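Local coordinates for NAD-dependent epimerase/dehydratase (Veillonella parvula DSM 2008, PDB 3R6D), which probably binds a nicotinamide dinucleotide cofactor through a Rossmann-type fold and may act as an epimerase or dehydratase, at residues 102-107 against 150-155. Sequence-based numbering, arbitrary orientation.
Sequences RVIGVS and TILRLT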
loop_
_atom_site.group_PDB
_atom_site.type_symbol
_atom_site.label_atom_id
_atom_site.label_comp_id
_atom_site.label_asym_id
_atom_site.label_seq_id
_atom_site.Cartn_x
_atom_site.Cartn_y
_atom_site.Cartn_z
ATOM N N ARG A 102 -8.170 -5.601 9.587
ATOM C CA ARG A 102 -7.371 -4.384 9.273
ATOM C C ARG A 102 -6.528 -4.546 8.019
ATOM O O ARG A 102 -5.711 -5.485 7.936
ATOM C CB ARG A 102 -6.486 -4.029 10.458
ATOM C CG ARG A 102 -5.803 -2.675 10.327
ATOM C CD ARG A 102 -6.749 -1.548 10.698
ATOM N NE ARG A 102 -6.071 -0.244 10.547
ATOM C CZ ARG A 102 -6.027 0.504 9.434
ATOM N NH1 ARG A 102 -6.724 0.170 8.341
ATOM N NH2 ARG A 102 -5.275 1.595 9.430
ATOM N N VAL A 103 -6.750 -3.668 7.037
ATOM C CA VAL A 103 -6.001 -3.760 5.774
ATOM C C VAL A 103 -5.569 -2.359 5.348
ATOM O O VAL A 103 -6.364 -1.419 5.392
ATOM C CB VAL A 103 -6.806 -4.572 4.700
ATOM C CG1 VAL A 103 -8.130 -3.932 4.358
ATOM C CG2 VAL A 103 -5.955 -4.838 3.477
ATOM N N ILE A 104 -4.299 -2.216 4.948
ATOM C CA ILE A 104 -3.787 -0.982 4.368
ATOM C C ILE A 104 -3.349 -1.324 2.951
ATOM O O ILE A 104 -2.559 -2.251 2.767
ATOM C CB ILE A 104 -2.591 -0.438 5.194
ATOM C CG1 ILE A 104 -3.039 -0.073 6.609
ATOM C CG2 ILE A 104 -1.967 0.769 4.485
ATOM C CD1 ILE A 104 -1.900 0.093 7.600
ATOM N N GLY A 105 -3.846 -0.593 1.956
ATOM C CA GLY A 105 -3.555 -0.909 0.566
ATOM C C GLY A 105 -3.114 0.318 -0.209
ATOM O O GLY A 105 -3.550 1.436 0.089
ATOM N N VAL A 106 -2.281 0.110 -1.225
ATOM C CA VAL A 106 -1.777 1.147 -2.080
ATOM C C VAL A 106 -2.536 1.223 -3.388
ATOM O O VAL A 106 -2.599 0.233 -4.119
ATOM C CB VAL A 106 -0.286 0.904 -2.332
ATOM C CG1 VAL A 106 0.193 1.721 -3.489
ATOM C CG2 VAL A 106 0.503 1.234 -1.046
ATOM N N SER A 107 -3.051 2.413 -3.696
ATOM C CA SER A 107 -3.732 2.688 -4.949
ATOM C C SER A 107 -3.157 3.943 -5.561
ATOM O O SER A 107 -2.147 4.475 -5.101
ATOM C CB SER A 107 -5.228 2.792 -4.646
ATOM O OG SER A 107 -6.000 2.943 -5.803
ATOM N N THR A 150 -7.603 1.119 5.008
ATOM C CA THR A 150 -7.089 2.441 4.648
ATOM C C THR A 150 -6.505 2.313 3.249
ATOM O O THR A 150 -5.589 1.489 3.038
ATOM C CB THR A 150 -5.945 2.914 5.590
ATOM O OG1 THR A 150 -6.292 2.681 6.967
ATOM C CG2 THR A 150 -5.640 4.379 5.335
ATOM N N ILE A 151 -7.033 3.085 2.305
ATOM C CA ILE A 151 -6.449 3.157 0.973
ATOM C C ILE A 151 -5.504 4.332 0.965
ATOM O O ILE A 151 -5.862 5.424 1.429
ATOM C CB ILE A 151 -7.547 3.279 -0.095
ATOM C CG1 ILE A 151 -8.385 1.972 -0.145
ATOM C CG2 ILE A 151 -6.928 3.649 -1.450
ATOM C CD1 ILE A 151 -9.674 2.134 -0.915
ATOM N N LEU A 152 -4.279 4.136 0.452
ATOM C CA LEU A 152 -3.319 5.229 0.268
ATOM C C LEU A 152 -3.266 5.558 -1.202
ATOM O O LEU A 152 -2.840 4.738 -2.018
ATOM C CB LEU A 152 -1.925 4.815 0.820
ATOM C CG LEU A 152 -1.954 4.441 2.321
ATOM C CD1 LEU A 152 -0.546 3.986 2.693
ATOM C CD2 LEU A 152 -2.421 5.587 3.162
ATOM N N ARG A 153 -3.768 6.739 -1.567
ATOM C CA ARG A 153 -3.753 7.199 -2.950
ATOM C C ARG A 153 -2.427 7.882 -3.248
ATOM O O ARG A 153 -2.199 9.001 -2.792
ATOM C CB ARG A 153 -4.917 8.157 -3.227
ATOM C CG ARG A 153 -6.284 7.494 -3.169
ATOM C CD ARG A 153 -7.410 8.497 -3.269
ATOM N NE ARG A 153 -7.620 9.217 -2.023
ATOM C CZ ARG A 153 -7.523 10.540 -1.864
ATOM N NH1 ARG A 153 -7.036 11.322 -2.842
ATOM N NH2 ARG A 153 -7.865 11.089 -0.694
ATOM N N LEU A 154 -1.536 7.185 -3.959
ATOM C CA LEU A 154 -0.183 7.712 -4.172
ATOM C C LEU A 154 -0.107 8.464 -5.463
ATOM O O LEU A 154 -0.603 7.994 -6.492
ATOM C CB LEU A 154 0.850 6.588 -4.178
ATOM C CG LEU A 154 0.813 5.639 -2.961
ATOM C CD1 LEU A 154 2.006 4.706 -3.002
ATOM C CD2 LEU A 154 0.803 6.428 -1.635
ATOM N N THR A 155 0.565 9.626 -5.420
ATOM C CA THR A 155 0.953 10.336 -6.629
ATOM C C THR A 155 2.230 9.668 -7.213
ATOM O O THR A 155 2.563 8.558 -6.807
ATOM C CB THR A 155 1.029 11.822 -6.358
ATOM O OG1 THR A 155 1.258 12.503 -7.606
ATOM C CG2 THR A 155 2.109 12.193 -5.329
#
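The hydroxyl oxygen OG1 of T150 is gripped by both terminal nitrogens of R102, with NH1 and NH2 each 2.9 Å from OG1. It sits at the edge of the guanidinium, 11° out of its plane, and one oxygen serving both N-H groups makes each hydrogen bond bent, at about 140°. The arginine gets there because its chain, after leaving with CG anti to the backbone N (chi1 -170°), bends at chi2 and folds back toward the neighbouring strand. OG1 also bonds to the carbonyl of F201, while NE of R102 makes a salt bridge with E198 and NH1 bonds to the carbonyl of N148. With an alanine here both donors to OG1 are gone, and E198 would probably be left without this cationic partner.

Beyond this clamp the backbones take over in parallel register, I104 beside T150 and V106 beside L152. G105 uses both its polar atoms, N to T150 O and O to L152 N at 2.8 Å; S107 repeats the pattern with L152 O and L154 N. On the face carrying I104 and V106, CG2 of I104 meets CD1 of L152 at 3.9 Å, and CG1 of V106 meets CD1 of L154 at 3.5 Å, the two side chains crossing at about a right angle. Helix 182-193 packs over this face. On the other, CB of S107 rests on CG2 of I151 beneath helix 129-144, giving the helix-flanked parallel sheet of a Rossmann fold.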